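Protein SSD1 (Saccharomyces cerevisiae S288C, PDB 7AM1) binds mRNA, including elements in untranslated regions, and represses translation as a non-enzymatic pseudonuclease member of the RNase II family. Local coordinates at residues 316-319 with 320-324; 722-725 with 726-729; 770-773 with 774-777. One frame throughout, in Å; residues are numbered along the deposited sequence.

Contacts 1 and 2 each end a helix, whereas contact 3 turns one strand into the next. Helix 689-725 joins the first two: the helix end in contact 1 packs against its side, and contact 2 is its own last turn, with centres about 28 Å apart. Contact 1 is partly buried and ends in a Schellman motif, with an asparagine amide on the carbonyl next to it and an ion pair one turn back. Contact 2, also partly buried, has sparser bonding between its segments, all backbone to backbone. Contact 3 lies on the surface, across the chain's centre from contact 1 (about 43 Å between centres), and there an aspartate carboxylate gathers the loop around itself.

Contact 1 of 3, residues 316-319 with 320-324; sequences DSIL and RDNNF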
ATOM      1  N   ASP A 316     -14.442  11.154  -2.423  1.00 45.29           N
ATOM      2  CA  ASP A 316     -13.938  12.492  -2.137  1.00 46.99           C
ATOM      3  C   ASP A 316     -13.234  12.527  -0.787  1.00 44.32           C
ATOM      4  O   ASP A 316     -12.182  13.160  -0.640  1.00 43.48           O
ATOM      5  CB  ASP A 316     -15.095  13.491  -2.178  1.00 52.86           C
ATOM      6  CG  ASP A 316     -14.630  14.928  -2.280  1.00 59.24           C
ATOM      7  OD1 ASP A 316     -13.407  15.163  -2.344  1.00 61.08           O
ATOM      8  OD2 ASP A 316     -15.497  15.828  -2.299  1.00 62.70           O
ATOM      9  N   SER A 317     -13.789  11.827   0.206  1.00 43.93           N
ATOM     10  CA  SER A 317     -13.198  11.817   1.540  1.00 43.44           C
ATOM     11  C   SER A 317     -11.855  11.099   1.546  1.00 40.61           C
ATOM     12  O   SER A 317     -10.916  11.529   2.229  1.00 39.59           O
ATOM     13  CB  SER A 317     -14.157  11.156   2.528  1.00 45.87           C
ATOM     14  OG  SER A 317     -13.527  10.942   3.777  1.00 46.57           O
ATOM     15  N   ILE A 318     -11.746   9.998   0.799  1.00 38.06           N
ATOM     16  CA  ILE A 318     -10.467   9.306   0.680  1.00 36.67           C
ATOM     17  C   ILE A 318      -9.426  10.226   0.061  1.00 36.64           C
ATOM     18  O   ILE A 318      -8.279  10.288   0.521  1.00 36.22           O
ATOM     19  CB  ILE A 318     -10.630   8.007  -0.135  1.00 36.80           C
ATOM     20  CG1 ILE A 318     -11.403   6.976   0.690  1.00 36.87           C
ATOM     21  CG2 ILE A 318      -9.255   7.474  -0.581  1.00 36.43           C
ATOM     22  CD1 ILE A 318     -11.881   5.782  -0.094  1.00 37.34           C
ATOM     23  N   LEU A 319      -9.806  10.962  -0.984  1.00 39.34           N
ATOM     24  CA  LEU A 319      -8.860  11.853  -1.646  1.00 40.90           C
ATOM     25  C   LEU A 319      -8.414  12.975  -0.713  1.00 39.94           C
ATOM     26  O   LEU A 319      -7.215  13.257  -0.596  1.00 39.45           O
ATOM     27  CB  LEU A 319      -9.477  12.420  -2.925  1.00 42.81           C
ATOM     28  CG  LEU A 319      -9.577  11.456  -4.111  1.00 43.24           C
ATOM     29  CD1 LEU A 319     -10.442  12.051  -5.208  1.00 44.01           C
ATOM     30  CD2 LEU A 319      -8.197  11.112  -4.655  1.00 43.49           C
ATOM     31  N   ARG A 320      -9.371  13.634  -0.047  1.00 39.23           N
ATOM     32  CA  ARG A 320      -9.033  14.747   0.836  1.00 41.01           C
ATOM     33  C   ARG A 320      -8.204  14.282   2.024  1.00 39.56           C
ATOM     34  O   ARG A 320      -7.266  14.970   2.446  1.00 37.91           O
ATOM     35  CB  ARG A 320     -10.289  15.435   1.365  1.00 45.00           C
ATOM     36  CG  ARG A 320     -11.289  15.961   0.366  1.00 51.42           C
ATOM     37  CD  ARG A 320     -10.815  17.203  -0.337  1.00 58.36           C
ATOM     38  NE  ARG A 320     -11.715  17.533  -1.437  1.00 64.42           N
ATOM     39  CZ  ARG A 320     -12.844  18.225  -1.287  1.00 68.95           C
ATOM     40  NH1 ARG A 320     -13.198  18.672  -0.089  1.00 70.04           N
ATOM     41  NH2 ARG A 320     -13.615  18.483  -2.332  1.00 71.37           N
ATOM     42  N   ASP A 321      -8.572  13.140   2.615  1.00 41.66           N
ATOM     43  CA  ASP A 321      -7.820  12.627   3.752  1.00 43.53           C
ATOM     44  C   ASP A 321      -6.378  12.367   3.370  1.00 42.86           C
ATOM     45  O   ASP A 321      -5.484  12.429   4.222  1.00 43.74           O
ATOM     46  CB  ASP A 321      -8.454  11.344   4.279  1.00 46.72           C
ATOM     47  CG  ASP A 321      -7.892  10.931   5.626  1.00 50.76           C
ATOM     48  OD1 ASP A 321      -7.779  11.797   6.524  1.00 50.83           O
ATOM     49  OD2 ASP A 321      -7.586   9.731   5.794  1.00 53.36           O
ATOM     50  N   ASN A 322      -6.136  12.050   2.102  1.00 41.08           N
ATOM     51  CA  ASN A 322      -4.790  11.873   1.586  1.00 38.79           C
ATOM     52  C   ASN A 322      -4.282  13.101   0.836  1.00 40.51           C
ATOM     53  O   ASN A 322      -3.376  12.979   0.007  1.00 38.59           O
ATOM     54  CB  ASN A 322      -4.751  10.618   0.720  1.00 38.39           C
ATOM     55  CG  ASN A 322      -4.903   9.358   1.550  1.00 38.08           C
ATOM     56  OD1 ASN A 322      -3.979   8.960   2.258  1.00 38.66           O
ATOM     57  ND2 ASN A 322      -6.075   8.742   1.489  1.00 38.33           N
ATOM     58  N   ASN A 323      -4.861  14.277   1.098  1.00 44.33           N
ATOM     59  CA  ASN A 323      -4.264  15.564   0.727  1.00 48.18           C
ATOM     60  C   ASN A 323      -4.328  15.847  -0.768  1.00 48.75           C
ATOM     61  O   ASN A 323      -3.516  16.613  -1.294  1.00 48.41           O
ATOM     62  CB  ASN A 323      -2.819  15.650   1.220  1.00 50.73           C
ATOM     63  CG  ASN A 323      -2.710  15.449   2.713  1.00 52.36           C
ATOM     64  OD1 ASN A 323      -3.121  16.312   3.483  1.00 51.70           O
ATOM     65  ND2 ASN A 323      -2.227  14.283   3.131  1.00 53.57           N
ATOM     66  N   PHE A 324      -5.295  15.257  -1.460  1.00 49.49           N
ATOM     67  CA  PHE A 324      -5.525  15.532  -2.876  1.00 51.00           C
ATOM     68  C   PHE A 324      -6.774  16.403  -2.986  1.00 54.36           C
ATOM     69  O   PHE A 324      -7.898  15.914  -2.851  1.00 56.62           O
ATOM     70  CB  PHE A 324      -5.663  14.233  -3.668  1.00 49.06           C
ATOM     71  CG  PHE A 324      -4.411  13.400  -3.681  1.00 47.75           C
ATOM     72  CD1 PHE A 324      -3.368  13.708  -4.538  1.00 48.37           C
ATOM     73  CD2 PHE A 324      -4.274  12.315  -2.834  1.00 45.61           C
ATOM     74  CE1 PHE A 324      -2.210  12.949  -4.551  1.00 46.48           C
ATOM     75  CE2 PHE A 324      -3.119  11.555  -2.839  1.00 44.15           C
ATOM     76  CZ  PHE A 324      -2.084  11.876  -3.699  1.00 44.71           C
TER
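At the end of helix 311-321, R320 N and D321 N still bond to D316 O and S317 O in regular helical fashion, but the chain then doubles back and F324 N reaches L319 O at 2.9 Å. With N323 N bonded to R320 O and N323 in a left-handed conformation (phi 73°), this is a Schellman motif, closing the helix that follows strand 298-307 of cold-shock domain 2. F324 N meets L319 O from above the carbonyl plane, and N322 N adds a weak bond to the same oxygen. I318 O is gripped twice, by N322 N at 3.2 Å and by N322 ND2 at 2.9 Å, the two donors coming from opposite faces of its plane. CG of N322 lies beside its backbone N (chi1 -70°), which folds the amide back alongside I318. That buried amide also bonds through OD1 to Q708 and through ND2 to Q712, fastening the helix end to helix 689-725, while D321 OD1 accepts from S222 N. On another side of the helix, the D316 carboxylate lies over one face of the R320 guanidinium, their planes 85° apart. OD1 of D316 is 3.0 Å from NE of R320 but well out of the guanidinium plane, so charge holds this salt bridge and no N-H is aimed at the oxygen. The arginine chain is bent at chi2, and its CG packs 3.1 Å from D316 O. A methionine in place of R320 would probably leave the D316 carboxylate without its opposite charge and freer to turn. L319 and F324 cross at about a right angle, L319 CD2 lying 4.1 Å from F324 CB.

Contact 2 of 3, residues 722-725 with 726-729; sequences INDM and GNTT
I722 O accepts the last regular helical bond of helix 689-725, from G726 N at 3.2 Å, with the N-H bent away from a straight approach (143°). The side chain of I722 packs on L732 and F753. N723 follows with its carbonyl oxygen 3.0 Å from N727 N, but the angle is too poor for a hydrogen bond; its amide is used elsewhere, ND2 bonding to A895 O. D724 O meets the chain as it leaves the helix: N727 N bonds to it only weakly, at 3.2 Å, one residue short of a helical step. N727 ND2 stands 3.1 Å from D724 O, brought there because CG of N727 sits between its own backbone N and carbonyl carbon (chi1 53°). Its N-H is poorly directed, so this is close polar packing of the amide on the carbonyl and not a bond. The D724 carboxylate instead takes S833 OG. M725 closes the segment; its CB touches G726 N at 3.3 Å, and its side chain packs on L732. Beyond it the backbone leaves helical geometry at G726, and T729 OG1, itself bonded to Q731 O, lies 3.5 Å from G726 CA, on the side where another residue would carry CB. The two bonds between the segments are one bent and one weak, both backbone to backbone, while N723 and D724 spend their polar ends on A895 and S833; the helix thus passes towards strand 732-741 of the C-terminal OB-like domain without a side-chain cap between these two segments.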
ATOM      1  N   ILE A 722     -18.132  -7.918  -1.025  1.00 39.00           N
ATOM      2  CA  ILE A 722     -18.310  -9.006  -0.071  1.00 41.89           C
ATOM      3  C   ILE A 722     -19.743  -9.028   0.447  1.00 43.48           C
ATOM      4  O   ILE A 722     -20.336 -10.099   0.631  1.00 44.45           O
ATOM      5  CB  ILE A 722     -17.291  -8.871   1.076  1.00 42.31           C
ATOM      6  CG1 ILE A 722     -15.899  -9.285   0.594  1.00 41.81           C
ATOM      7  CG2 ILE A 722     -17.728  -9.705   2.269  1.00 43.59           C
ATOM      8  CD1 ILE A 722     -14.769  -8.871   1.520  1.00 40.68           C
ATOM      9  N   ASN A 723     -20.319  -7.856   0.707  1.00 44.65           N
ATOM     10  CA  ASN A 723     -21.672  -7.816   1.252  1.00 44.77           C
ATOM     11  C   ASN A 723     -22.726  -8.088   0.186  1.00 45.26           C
ATOM     12  O   ASN A 723     -23.805  -8.605   0.497  1.00 45.14           O
ATOM     13  CB  ASN A 723     -21.940  -6.467   1.914  1.00 45.04           C
ATOM     14  CG  ASN A 723     -21.263  -6.340   3.263  1.00 44.65           C
ATOM     15  OD1 ASN A 723     -20.823  -7.331   3.848  1.00 44.57           O
ATOM     16  ND2 ASN A 723     -21.195  -5.119   3.775  1.00 44.80           N
ATOM     17  N   ASP A 724     -22.444  -7.724  -1.064  1.00 42.96           N
ATOM     18  CA  ASP A 724     -23.364  -8.035  -2.151  1.00 44.42           C
ATOM     19  C   ASP A 724     -23.353  -9.525  -2.459  1.00 43.85           C
ATOM     20  O   ASP A 724     -24.399 -10.110  -2.754  1.00 44.46           O
ATOM     21  CB  ASP A 724     -22.989  -7.209  -3.383  1.00 47.17           C
ATOM     22  CG  ASP A 724     -23.874  -7.495  -4.584  1.00 50.32           C
ATOM     23  OD1 ASP A 724     -23.836  -8.632  -5.102  1.00 51.13           O
ATOM     24  OD2 ASP A 724     -24.589  -6.571  -5.025  1.00 51.66           O
ATOM     25  N   MET A 725     -22.179 -10.159  -2.374  1.00 44.86           N
ATOM     26  CA  MET A 725     -22.099 -11.601  -2.559  1.00 46.15           C
ATOM     27  C   MET A 725     -22.873 -12.347  -1.481  1.00 48.55           C
ATOM     28  O   MET A 725     -23.392 -13.440  -1.738  1.00 50.21           O
ATOM     29  CB  MET A 725     -20.635 -12.043  -2.559  1.00 45.03           C
ATOM     30  CG  MET A 725     -19.857 -11.602  -3.794  1.00 46.24           C
ATOM     31  SD  MET A 725     -18.075 -11.843  -3.632  1.00 46.98           S
ATOM     32  CE  MET A 725     -17.922 -13.627  -3.597  1.00 48.36           C
ATOM     33  N   GLY A 726     -22.958 -11.784  -0.277  1.00 46.47           N
ATOM     34  CA  GLY A 726     -23.767 -12.377   0.772  1.00 46.30           C
ATOM     35  C   GLY A 726     -25.008 -11.567   1.089  1.00 47.47           C
ATOM     36  O   GLY A 726     -25.414 -11.472   2.252  1.00 45.78           O
ATOM     37  N   ASN A 727     -25.634 -10.998   0.055  1.00 52.66           N
ATOM     38  CA  ASN A 727     -26.754 -10.083   0.262  1.00 57.92           C
ATOM     39  C   ASN A 727     -27.897 -10.729   1.043  1.00 57.24           C
ATOM     40  O   ASN A 727     -28.582 -10.043   1.811  1.00 59.06           O
ATOM     41  CB  ASN A 727     -27.253  -9.544  -1.082  1.00 64.71           C
ATOM     42  CG  ASN A 727     -27.583 -10.644  -2.074  1.00 70.79           C
ATOM     43  OD1 ASN A 727     -27.987 -11.743  -1.693  1.00 72.75           O
ATOM     44  ND2 ASN A 727     -27.410 -10.350  -3.360  1.00 73.18           N
ATOM     45  N   THR A 728     -28.127 -12.033   0.868  1.00 55.73           N
ATOM     46  CA  THR A 728     -29.220 -12.707   1.564  1.00 55.69           C
ATOM     47  C   THR A 728     -28.785 -13.368   2.866  1.00 52.05           C
ATOM     48  O   THR A 728     -29.627 -13.615   3.736  1.00 52.49           O
ATOM     49  CB  THR A 728     -29.863 -13.777   0.672  1.00 58.62           C
ATOM     50  OG1 THR A 728     -28.904 -14.798   0.356  1.00 59.06           O
ATOM     51  CG2 THR A 728     -30.388 -13.158  -0.618  1.00 60.48           C
ATOM     52  N   THR A 729     -27.508 -13.722   2.987  1.00 47.06           N
ATOM     53  CA  THR A 729     -26.983 -14.395   4.166  1.00 43.11           C
ATOM     54  C   THR A 729     -26.294 -13.451   5.143  1.00 39.00           C
ATOM     55  O   THR A 729     -26.024 -13.855   6.280  1.00 38.31           O
ATOM     56  CB  THR A 729     -26.000 -15.487   3.739  1.00 45.01           C
ATOM     57  OG1 THR A 729     -24.995 -14.905   2.903  1.00 44.50           O
ATOM     58  CG2 THR A 729     -26.732 -16.586   2.966  1.00 47.28           C
TER

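Contact 3 of 3, residues 770-773 with 774-777; sequences EFDG and TNRV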
ATOM      1  N   GLU A 770      -7.051 -23.105  24.993  1.00 50.35           N
ATOM      2  CA  GLU A 770      -5.743 -23.463  25.522  1.00 53.59           C
ATOM      3  C   GLU A 770      -4.702 -23.248  24.438  1.00 52.17           C
ATOM      4  O   GLU A 770      -4.926 -23.579  23.268  1.00 51.06           O
ATOM      5  CB  GLU A 770      -5.683 -24.911  26.032  1.00 59.50           C
ATOM      6  CG  GLU A 770      -6.539 -25.183  27.259  1.00 66.28           C
ATOM      7  CD  GLU A 770      -6.079 -26.416  28.025  1.00 73.95           C
ATOM      8  OE1 GLU A 770      -6.505 -27.535  27.669  1.00 76.27           O
ATOM      9  OE2 GLU A 770      -5.280 -26.265  28.977  1.00 77.25           O
ATOM     10  N   PHE A 771      -3.562 -22.699  24.837  1.00 53.34           N
ATOM     11  CA  PHE A 771      -2.530 -22.278  23.906  1.00 55.56           C
ATOM     12  C   PHE A 771      -1.221 -22.974  24.235  1.00 60.59           C
ATOM     13  O   PHE A 771      -0.772 -22.959  25.386  1.00 59.65           O
ATOM     14  CB  PHE A 771      -2.355 -20.758  23.954  1.00 54.46           C
ATOM     15  CG  PHE A 771      -1.251 -20.251  23.080  1.00 55.53           C
ATOM     16  CD1 PHE A 771      -1.367 -20.289  21.703  1.00 55.48           C
ATOM     17  CD2 PHE A 771      -0.103 -19.724  23.639  1.00 57.28           C
ATOM     18  CE1 PHE A 771      -0.351 -19.820  20.898  1.00 56.42           C
ATOM     19  CE2 PHE A 771       0.916 -19.254  22.842  1.00 58.28           C
ATOM     20  CZ  PHE A 771       0.792 -19.300  21.470  1.00 57.76           C
ATOM     21  N   ASP A 772      -0.619 -23.584  23.219  1.00 68.16           N
ATOM     22  CA  ASP A 772       0.665 -24.269  23.333  1.00 76.21           C
ATOM     23  C   ASP A 772       1.681 -23.402  22.598  1.00 79.29           C
ATOM     24  O   ASP A 772       1.799 -23.471  21.371  1.00 75.73           O
ATOM     25  CB  ASP A 772       0.580 -25.675  22.750  1.00 79.60           C
ATOM     26  CG  ASP A 772       1.882 -26.438  22.866  1.00 84.72           C
ATOM     27  OD1 ASP A 772       2.905 -25.830  23.243  1.00 86.60           O
ATOM     28  OD2 ASP A 772       1.878 -27.655  22.584  1.00 86.69           O
ATOM     29  N   GLY A 773       2.418 -22.586  23.357  1.00 84.29           N
ATOM     30  CA  GLY A 773       3.345 -21.636  22.767  1.00 89.11           C
ATOM     31  C   GLY A 773       4.560 -22.270  22.125  1.00 92.42           C
ATOM     32  O   GLY A 773       5.179 -21.652  21.251  1.00 92.74           O
ATOM     33  N   THR A 774       4.922 -23.483  22.541  1.00 94.09           N
ATOM     34  CA  THR A 774       6.066 -24.156  21.938  1.00 95.14           C
ATOM     35  C   THR A 774       5.717 -24.680  20.551  1.00 91.41           C
ATOM     36  O   THR A 774       6.494 -24.515  19.603  1.00 94.16           O
ATOM     37  CB  THR A 774       6.543 -25.299  22.834  1.00 99.28           C
ATOM     38  OG1 THR A 774       5.581 -26.360  22.815  1.00 99.82           O
ATOM     39  CG2 THR A 774       6.719 -24.814  24.265  1.00100.16           C
ATOM     40  N   ASN A 775       4.550 -25.305  20.412  1.00 85.14           N
ATOM     41  CA  ASN A 775       4.134 -25.893  19.149  1.00 82.11           C
ATOM     42  C   ASN A 775       3.275 -24.959  18.308  1.00 77.12           C
ATOM     43  O   ASN A 775       2.905 -25.326  17.189  1.00 72.36           O
ATOM     44  CB  ASN A 775       3.342 -27.181  19.415  1.00 84.72           C
ATOM     45  CG  ASN A 775       4.203 -28.297  19.968  1.00 90.88           C
ATOM     46  OD1 ASN A 775       5.370 -28.091  20.299  1.00 93.93           O
ATOM     47  ND2 ASN A 775       3.624 -29.486  20.087  1.00 92.25           N
ATOM     48  N   ARG A 776       2.973 -23.754  18.796  1.00 82.33           N
ATOM     49  CA  ARG A 776       2.162 -22.797  18.043  1.00 82.55           C
ATOM     50  C   ARG A 776       0.819 -23.424  17.652  1.00 76.09           C
ATOM     51  O   ARG A 776       0.448 -23.489  16.479  1.00 78.10           O
ATOM     52  CB  ARG A 776       2.927 -22.302  16.810  1.00 87.83           C
ATOM     53  CG  ARG A 776       4.343 -21.807  17.101  1.00 91.77           C
ATOM     54  CD  ARG A 776       4.352 -20.372  17.625  1.00 93.70           C
ATOM     55  NE  ARG A 776       3.745 -19.454  16.659  1.00 93.94           N
ATOM     56  CZ  ARG A 776       3.363 -18.208  16.924  1.00 94.53           C
ATOM     57  NH1 ARG A 776       3.508 -17.699  18.141  1.00 95.25           N
ATOM     58  NH2 ARG A 776       2.832 -17.467  15.960  1.00 94.15           N
ATOM     59  N   VAL A 777       0.082 -23.867  18.668  1.00 66.97           N
ATOM     60  CA  VAL A 777      -1.197 -24.542  18.469  1.00 59.71           C
ATOM     61  C   VAL A 777      -2.200 -23.970  19.457  1.00 54.37           C
ATOM     62  O   VAL A 777      -1.943 -23.931  20.665  1.00 53.80           O
ATOM     63  CB  VAL A 777      -1.086 -26.069  18.646  1.00 60.71           C
ATOM     64  CG1 VAL A 777      -2.470 -26.698  18.714  1.00 60.86           C
ATOM     65  CG2 VAL A 777      -0.291 -26.675  17.505  1.00 61.49           C
TER
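R776 takes a left-handed backbone conformation (phi 56°) at the position where a G1 beta bulge commonly has glycine, and it faces D772 together with V777. D772 O accordingly receives two N-H groups: V777 N at 3.2 Å in a nearly straight bond, and R776 N at 2.8 Å in a weak, strongly bent one. The return bond, D772 N to V777 O at 2.9 Å, runs nearly along the C=O axis and completes an antiparallel hydrogen-bonded pair, with CB of both residues on the same face of the sheet. The D772 side chain organises the loop. Its CG stands anti to the backbone N (chi1 -179°), which directs OD1 at the start of the turn. OD1 accepts weak bonds from T774 N, closing an Asx turn, and from N775 N. T774 OG1 lies 2.8 Å from D772 OD1 and 3.1 Å from N775 OD1, so its single proton may go to either. The other oxygen, D772 OD2, packs 3.5 Å from N775 CB, with the carboxylate and the N775 amide only 27° from parallel. The two weak N-H bonds to OD1 may slightly favour the charged carboxylate. On the strand, G773 N lies 3.7 Å off the plane of the F771 ring, nearer its border than its centre. The R776 chain, bent at chi2 and chi3, leads away to a salt bridge between its NH2 and E885. Four residues, G773 to R776, thus form the loop of a beta hairpin joining strands 766-772 and 777-782 in an antiparallel sheet, with the turn closed by a G1 bulge.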